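Local structure of molybdopterin molybdotransferase (Pyrococcus horikoshii, 1UZ5) at residues E40-P45 with V170-V175; F51-V56 with G138-G143. The protein probably inserts molybdate into adenylylated molybdopterin, giving molybdenum-loaded molybdopterin and AMP, with magnesium as cofactor, in molybdenum cofactor biosynthesis. All coordinates share one frame; numbering follows the deposited sequence.

Both contacts join an early part of the MoeA chain to a later one, and they come along the chain in the order 40-45, 51-56, 138-143, 170-175, so that contact 2 falls within the loop that contact 1 spans. Their centres lie 23 Å apart and their nearest atoms about 8 Å, without touching. Contact 1, with its centre about 17 Å from that of the chain, packs loop and strand ends beside helix 161-169. Contact 2, about 34 Å out, pairs strands 53-54 and 139-140 in a separate two-stranded sheet beside the outlying mixed sheet that includes 58-61 and 113-116. The two thus mark successive levels where the outgoing and returning chain meet on the way to that outlying domain.

Contact 1: E40-P45 with V170-V175; sequences EDIYSP and VGINKV
I42, S44 and P45 pack on V170, I172 and V175 where a Schellman motif ends helix 161-169: I172 N reaches back to L167 O, and G171 N to S168 O, with G171 at positive phi. No hydrogen bond joins 40-45 to 170-175, and the 243 Å² they bury comes mainly from aliphatic groups. I42 carries much of the packing. From CB, which points toward the other segment, the side chain divides. CG2, placed opposite the backbone N, meets I172 CD1 at 3.7 Å, the two side chains crossing at a slant. The other branch runs through CG1, opposite the carbonyl carbon (chi1 -57°), and an extended chi2 of 176° carries CD1 to V175 CG2, also 3.7 Å away; here the side chains cross near a right angle. L167 of the helix touches both isoleucines, while backbone bonds from I42 to strand 151-153 hold its own segment. Farther along, S44 OG bonds to I46 O, so its approach to V170 CG1 is packing alone. The P45 ring crosses V170 at about a right angle: CD lies 3.7 Å from V170 CG2, and CG rests 3.4 Å from V170 O.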
ATOM      1  N   GLU A  40      -6.356  -6.593  -8.338  1.00 30.68           N
ATOM      2  CA  GLU A  40      -6.333  -6.264  -9.763  1.00 31.69           C
ATOM      3  C   GLU A  40      -6.784  -4.837 -10.012  1.00 26.39           C
ATOM      4  O   GLU A  40      -7.402  -4.207  -9.145  1.00 24.93           O
ATOM      5  CB  GLU A  40      -7.220  -7.222 -10.565  1.00 35.69           C
ATOM      6  CG  GLU A  40      -8.664  -7.270 -10.123  1.00 44.55           C
ATOM      7  CD  GLU A  40      -9.510  -8.181 -11.001  1.00 53.59           C
ATOM      8  OE1 GLU A  40      -9.057  -9.302 -11.319  1.00 55.75           O
ATOM      9  OE2 GLU A  40     -10.635  -7.779 -11.362  1.00 65.68           O
ATOM     10  N   ASP A  41      -6.461  -4.323 -11.194  1.00 25.33           N
ATOM     11  CA  ASP A  41      -6.848  -2.968 -11.552  1.00 28.02           C
ATOM     12  C   ASP A  41      -8.366  -2.872 -11.468  1.00 27.36           C
ATOM     13  O   ASP A  41      -9.069  -3.870 -11.659  1.00 24.55           O
ATOM     14  CB  ASP A  41      -6.407  -2.629 -12.982  1.00 29.71           C
ATOM     15  CG  ASP A  41      -4.906  -2.747 -13.184  1.00 40.95           C
ATOM     16  OD1 ASP A  41      -4.134  -2.240 -12.339  1.00 33.02           O
ATOM     17  OD2 ASP A  41      -4.496  -3.339 -14.204  1.00 51.95           O
ATOM     18  N   ILE A  42      -8.860  -1.679 -11.155  1.00 22.82           N
ATOM     19  CA  ILE A  42     -10.298  -1.436 -11.082  1.00 22.33           C
ATOM     20  C   ILE A  42     -10.571  -0.192 -11.918  1.00 26.82           C
ATOM     21  O   ILE A  42      -9.964   0.857 -11.700  1.00 24.77           O
ATOM     22  CB  ILE A  42     -10.770  -1.169  -9.644  1.00 26.32           C
ATOM     23  CG1 ILE A  42     -10.386  -2.344  -8.744  1.00 29.03           C
ATOM     24  CG2 ILE A  42     -12.283  -0.964  -9.628  1.00 23.99           C
ATOM     25  CD1 ILE A  42     -10.721  -2.132  -7.285  1.00 23.83           C
ATOM     26  N   TYR A  43     -11.486  -0.317 -12.872  1.00 23.57           N
ATOM     27  CA  TYR A  43     -11.831   0.790 -13.759  1.00 23.58           C
ATOM     28  C   TYR A  43     -13.241   1.281 -13.432  1.00 19.54           C
ATOM     29  O   TYR A  43     -14.106   0.493 -13.054  1.00 22.28           O
ATOM     30  CB  TYR A  43     -11.741   0.309 -15.207  1.00 23.00           C
ATOM     31  CG  TYR A  43     -10.352  -0.162 -15.600  1.00 19.26           C
ATOM     32  CD1 TYR A  43      -9.399   0.736 -16.084  1.00 16.12           C
ATOM     33  CD2 TYR A  43      -9.988  -1.502 -15.470  1.00 20.68           C
ATOM     34  CE1 TYR A  43      -8.117   0.311 -16.430  1.00 29.76           C
ATOM     35  CE2 TYR A  43      -8.702  -1.937 -15.811  1.00 27.05           C
ATOM     36  CZ  TYR A  43      -7.777  -1.027 -16.288  1.00 29.35           C
ATOM     37  OH  TYR A  43      -6.509  -1.445 -16.621  1.00 29.99           O
ATOM     38  N   SER A  44     -13.481   2.578 -13.569  1.00 24.35           N
ATOM     39  CA  SER A  44     -14.804   3.099 -13.243  1.00 25.49           C
ATOM     40  C   SER A  44     -15.890   2.438 -14.072  1.00 24.46           C
ATOM     41  O   SER A  44     -15.804   2.401 -15.296  1.00 28.07           O
ATOM     42  CB  SER A  44     -14.875   4.608 -13.459  1.00 23.73           C
ATOM     43  OG  SER A  44     -16.138   5.090 -13.025  1.00 22.24           O
ATOM     44  N   PRO A  45     -16.924   1.899 -13.408  1.00 23.16           N
ATOM     45  CA  PRO A  45     -18.043   1.236 -14.076  1.00 26.72           C
ATOM     46  C   PRO A  45     -19.101   2.240 -14.545  1.00 25.49           C
ATOM     47  O   PRO A  45     -20.049   1.870 -15.229  1.00 24.62           O
ATOM     48  CB  PRO A  45     -18.582   0.315 -12.990  1.00 26.17           C
ATOM     49  CG  PRO A  45     -18.413   1.160 -11.769  1.00 22.78           C
ATOM     50  CD  PRO A  45     -17.030   1.744 -11.945  1.00 20.93           C
ATOM     51  N   VAL A 170     -18.433   5.314  -7.104  1.00 23.44           N
ATOM     52  CA  VAL A 170     -18.847   4.784  -8.392  1.00 19.96           C
ATOM     53  C   VAL A 170     -19.771   3.571  -8.271  1.00 26.43           C
ATOM     54  O   VAL A 170     -19.979   2.846  -9.239  1.00 23.16           O
ATOM     55  CB  VAL A 170     -17.633   4.446  -9.281  1.00 20.80           C
ATOM     56  CG1 VAL A 170     -16.844   5.715  -9.564  1.00 19.75           C
ATOM     57  CG2 VAL A 170     -16.746   3.403  -8.605  1.00 23.20           C
ATOM     58  N   GLY A 171     -20.326   3.360  -7.078  1.00 20.66           N
ATOM     59  CA  GLY A 171     -21.255   2.254  -6.876  1.00 29.01           C
ATOM     60  C   GLY A 171     -20.683   0.880  -6.571  1.00 32.92           C
ATOM     61  O   GLY A 171     -21.425  -0.098  -6.474  1.00 24.54           O
ATOM     62  N   ILE A 172     -19.368   0.795  -6.416  1.00 27.78           N
ATOM     63  CA  ILE A 172     -18.720  -0.480  -6.117  1.00 22.96           C
ATOM     64  C   ILE A 172     -18.883  -0.810  -4.629  1.00 26.23           C
ATOM     65  O   ILE A 172     -18.498  -0.020  -3.765  1.00 26.46           O
ATOM     66  CB  ILE A 172     -17.214  -0.411  -6.492  1.00 24.84           C
ATOM     67  CG1 ILE A 172     -17.074  -0.368  -8.018  1.00 17.31           C
ATOM     68  CG2 ILE A 172     -16.455  -1.617  -5.925  1.00 20.99           C
ATOM     69  CD1 ILE A 172     -15.686  -0.052  -8.504  1.00 23.25           C
ATOM     70  N   ASN A 173     -19.461  -1.967  -4.324  1.00 28.46           N
ATOM     71  CA  ASN A 173     -19.635  -2.344  -2.924  1.00 29.96           C
ATOM     72  C   ASN A 173     -18.899  -3.647  -2.563  1.00 27.60           C
ATOM     73  O   ASN A 173     -18.995  -4.132  -1.437  1.00 33.45           O
ATOM     74  CB  ASN A 173     -21.125  -2.449  -2.587  1.00 31.47           C
ATOM     75  CG  ASN A 173     -21.768  -3.677  -3.174  1.00 36.52           C
ATOM     76  OD1 ASN A 173     -21.448  -4.086  -4.287  1.00 53.98           O
ATOM     77  ND2 ASN A 173     -22.695  -4.267  -2.431  1.00 46.50           N
ATOM     78  N   LYS A 174     -18.176  -4.204  -3.532  1.00 32.02           N
ATOM     79  CA  LYS A 174     -17.385  -5.420  -3.333  1.00 32.57           C
ATOM     80  C   LYS A 174     -16.080  -5.251  -4.088  1.00 34.26           C
ATOM     81  O   LYS A 174     -16.080  -4.844  -5.248  1.00 24.86           O
ATOM     82  CB  LYS A 174     -18.108  -6.657  -3.864  1.00 35.57           C
ATOM     83  CG  LYS A 174     -19.329  -7.063  -3.063  1.00 46.23           C
ATOM     84  CD  LYS A 174     -19.796  -8.458  -3.457  1.00 58.65           C
ATOM     85  CE  LYS A 174     -20.074  -8.555  -4.952  1.00 70.16           C
ATOM     86  NZ  LYS A 174     -20.459  -9.935  -5.358  1.00 81.28           N
ATOM     87  N   VAL A 175     -14.966  -5.571  -3.437  1.00 27.80           N
ATOM     88  CA  VAL A 175     -13.668  -5.423  -4.076  1.00 20.57           C
ATOM     89  C   VAL A 175     -12.787  -6.669  -3.928  1.00 30.55           C
ATOM     90  O   VAL A 175     -12.770  -7.318  -2.883  1.00 29.88           O
ATOM     91  CB  VAL A 175     -12.940  -4.176  -3.514  1.00 26.38           C
ATOM     92  CG1 VAL A 175     -12.777  -4.295  -2.009  1.00 34.43           C
ATOM     93  CG2 VAL A 175     -11.593  -4.002  -4.200  1.00 31.98           C
TER

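Contact 2: F51-V56 with G138-G143; sequences FDRATV and GVMKKG
R53 and M140, with A54 and V139 beside them, form a short two-stranded antiparallel sheet at the surface, between the outlying mixed sheet and the connections that lead back to the rest of the chain. The evidence is in the backbone: R53 and M140 are a hydrogen-bonded pair, R53 N giving to M140 O at 3.0 Å and M140 N to R53 O at 2.8 Å. A54 and V139 follow as a non-hydrogen-bonded pair. Beyond them T55 N bonds to G138 O at 2.9 Å.

On one face the R53 and M140 side chains lie alongside, pointing the same way, with CG of R53 3.9 Å from CB of M140. T55 CG2 lies 3.7 Å from M140 CB. The R53 NE bonds to G104 O. On the other face A54 and V139 both touch V114 of strand 113-116, tying the pair to the larger sheet.

At the other end, before R53 and after M140, a side chain takes over from the backbone. D52 CG stands opposite the carbonyl carbon (chi1 -64°), which brings OD2 to K142 N at 2.8 Å, in a nearly straight bond (167°). D52 OD2 also lies 3.6 Å from K142 CB. An alanine here would remove the carboxylate and is likely to leave K142 N without this acceptor, letting the 141-143 backbone shift away from strand 53-54. Because K141 NZ stays 6.1 Å from D52 OD2, the positive charge probably offers no more than a long-range attraction; the carboxylate acts here chiefly as an acceptor for a backbone N-H, which adds a side-chain bond beyond the end of the strand pairing.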
ATOM      1  N   PHE A  51     -24.927  11.906 -15.126  1.00 24.65           N
ATOM      2  CA  PHE A  51     -25.892  12.648 -15.934  1.00 26.77           C
ATOM      3  C   PHE A  51     -25.439  14.102 -15.981  1.00 29.24           C
ATOM      4  O   PHE A  51     -24.618  14.521 -15.163  1.00 25.17           O
ATOM      5  CB  PHE A  51     -27.292  12.582 -15.311  1.00 24.18           C
ATOM      6  CG  PHE A  51     -27.339  13.025 -13.867  1.00 27.50           C
ATOM      7  CD1 PHE A  51     -27.182  12.099 -12.833  1.00 22.52           C
ATOM      8  CD2 PHE A  51     -27.504  14.370 -13.541  1.00 21.15           C
ATOM      9  CE1 PHE A  51     -27.185  12.506 -11.495  1.00 22.00           C
ATOM     10  CE2 PHE A  51     -27.510  14.792 -12.207  1.00 25.02           C
ATOM     11  CZ  PHE A  51     -27.347  13.853 -11.177  1.00 21.91           C
ATOM     12  N   ASP A  52     -25.959  14.869 -16.937  1.00 25.12           N
ATOM     13  CA  ASP A  52     -25.597  16.284 -17.033  1.00 22.44           C
ATOM     14  C   ASP A  52     -26.227  16.969 -15.831  1.00 19.96           C
ATOM     15  O   ASP A  52     -27.430  16.861 -15.617  1.00 19.43           O
ATOM     16  CB  ASP A  52     -26.160  16.908 -18.319  1.00 27.39           C
ATOM     17  CG  ASP A  52     -25.566  16.301 -19.572  1.00 29.67           C
ATOM     18  OD1 ASP A  52     -26.185  16.444 -20.647  1.00 31.20           O
ATOM     19  OD2 ASP A  52     -24.481  15.687 -19.490  1.00 29.60           O
ATOM     20  N   ARG A  53     -25.429  17.668 -15.032  1.00 20.30           N
ATOM     21  CA  ARG A  53     -25.998  18.334 -13.878  1.00 19.00           C
ATOM     22  C   ARG A  53     -25.732  19.829 -13.852  1.00 21.49           C
ATOM     23  O   ARG A  53     -24.702  20.303 -14.333  1.00 25.84           O
ATOM     24  CB  ARG A  53     -25.511  17.659 -12.579  1.00 28.32           C
ATOM     25  CG  ARG A  53     -24.039  17.764 -12.275  1.00 34.39           C
ATOM     26  CD  ARG A  53     -23.621  16.788 -11.150  1.00 48.17           C
ATOM     27  NE  ARG A  53     -24.537  16.766 -10.005  1.00 39.50           N
ATOM     28  CZ  ARG A  53     -24.276  16.174  -8.838  1.00 51.42           C
ATOM     29  NH1 ARG A  53     -23.120  15.550  -8.640  1.00 44.30           N
ATOM     30  NH2 ARG A  53     -25.171  16.199  -7.859  1.00 39.05           N
ATOM     31  N   ALA A  54     -26.694  20.574 -13.319  1.00 23.94           N
ATOM     32  CA  ALA A  54     -26.564  22.017 -13.218  1.00 20.37           C
ATOM     33  C   ALA A  54     -25.464  22.315 -12.207  1.00 32.63           C
ATOM     34  O   ALA A  54     -25.313  21.594 -11.219  1.00 26.75           O
ATOM     35  CB  ALA A  54     -27.868  22.630 -12.748  1.00 17.97           C
ATOM     36  N   THR A  55     -24.698  23.371 -12.457  1.00 20.60           N
ATOM     37  CA  THR A  55     -23.622  23.756 -11.552  1.00 27.11           C
ATOM     38  C   THR A  55     -24.011  24.997 -10.759  1.00 26.45           C
ATOM     39  O   THR A  55     -23.258  25.464  -9.912  1.00 28.59           O
ATOM     40  CB  THR A  55     -22.321  24.039 -12.322  1.00 37.44           C
ATOM     41  OG1 THR A  55     -22.537  25.099 -13.261  1.00 30.99           O
ATOM     42  CG2 THR A  55     -21.869  22.791 -13.068  1.00 28.85           C
ATOM     43  N   VAL A  56     -25.197  25.527 -11.043  1.00 27.12           N
ATOM     44  CA  VAL A  56     -25.702  26.708 -10.352  1.00 28.33           C
ATOM     45  C   VAL A  56     -27.226  26.644 -10.310  1.00 28.19           C
ATOM     46  O   VAL A  56     -27.832  25.879 -11.062  1.00 25.16           O
ATOM     47  CB  VAL A  56     -25.312  28.014 -11.093  1.00 30.17           C
ATOM     48  CG1 VAL A  56     -23.802  28.112 -11.240  1.00 41.96           C
ATOM     49  CG2 VAL A  56     -25.977  28.054 -12.458  1.00 36.76           C
ATOM     50  N   GLY A 138     -23.139  26.642 -17.281  1.00 28.55           N
ATOM     51  CA  GLY A 138     -23.819  26.215 -16.066  1.00 23.49           C
ATOM     52  C   GLY A 138     -24.086  24.721 -15.976  1.00 25.43           C
ATOM     53  O   GLY A 138     -24.977  24.281 -15.242  1.00 25.63           O
ATOM     54  N   VAL A 139     -23.298  23.935 -16.700  1.00 26.14           N
ATOM     55  CA  VAL A 139     -23.478  22.492 -16.719  1.00 24.78           C
ATOM     56  C   VAL A 139     -22.190  21.686 -16.574  1.00 33.09           C
ATOM     57  O   VAL A 139     -21.157  22.022 -17.150  1.00 32.43           O
ATOM     58  CB  VAL A 139     -24.144  22.045 -18.040  1.00 25.54           C
ATOM     59  CG1 VAL A 139     -24.365  20.540 -18.032  1.00 24.02           C
ATOM     60  CG2 VAL A 139     -25.454  22.782 -18.241  1.00 20.41           C
ATOM     61  N   MET A 140     -22.274  20.616 -15.791  1.00 27.02           N
ATOM     62  CA  MET A 140     -21.170  19.683 -15.591  1.00 26.90           C
ATOM     63  C   MET A 140     -21.681  18.486 -16.374  1.00 25.90           C
ATOM     64  O   MET A 140     -22.571  17.772 -15.912  1.00 23.15           O
ATOM     65  CB  MET A 140     -21.029  19.333 -14.109  1.00 22.94           C
ATOM     66  CG  MET A 140     -20.166  18.115 -13.808  1.00 46.85           C
ATOM     67  SD  MET A 140     -18.415  18.355 -14.133  1.00 64.15           S
ATOM     68  CE  MET A 140     -17.961  19.428 -12.770  1.00 47.32           C
ATOM     69  N   LYS A 141     -21.142  18.279 -17.570  1.00 18.58           N
ATOM     70  CA  LYS A 141     -21.603  17.188 -18.410  1.00 26.56           C
ATOM     71  C   LYS A 141     -21.245  15.809 -17.881  1.00 27.41           C
ATOM     72  O   LYS A 141     -20.249  15.635 -17.179  1.00 23.38           O
ATOM     73  CB  LYS A 141     -21.072  17.374 -19.834  1.00 28.19           C
ATOM     74  CG  LYS A 141     -21.438  18.740 -20.420  1.00 36.73           C
ATOM     75  CD  LYS A 141     -21.046  18.870 -21.882  1.00 36.00           C
ATOM     76  CE  LYS A 141     -21.893  17.974 -22.770  0.50 19.37           C
ATOM     77  NZ  LYS A 141     -21.473  18.067 -24.199  0.50 24.83           N
ATOM     78  N   LYS A 142     -22.086  14.840 -18.223  1.00 18.70           N
ATOM     79  CA  LYS A 142     -21.918  13.453 -17.817  1.00 25.69           C
ATOM     80  C   LYS A 142     -20.511  12.935 -18.120  1.00 33.83           C
ATOM     81  O   LYS A 142     -20.046  13.019 -19.257  1.00 31.30           O
ATOM     82  CB  LYS A 142     -22.949  12.593 -18.549  1.00 25.18           C
ATOM     83  CG  LYS A 142     -22.846  11.099 -18.288  1.00 36.20           C
ATOM     84  CD  LYS A 142     -23.885  10.339 -19.100  1.00 38.60           C
ATOM     85  CE  LYS A 142     -23.818   8.846 -18.824  1.00 53.95           C
ATOM     86  NZ  LYS A 142     -24.779   8.076 -19.662  1.00 54.81           N
ATOM     87  N   GLY A 143     -19.831  12.416 -17.101  1.00 26.07           N
ATOM     88  CA  GLY A 143     -18.499  11.869 -17.304  1.00 20.70           C
ATOM     89  C   GLY A 143     -17.320  12.824 -17.334  1.00 26.15           C
ATOM     90  O   GLY A 143     -16.186  12.390 -17.534  1.00 28.86           O
TER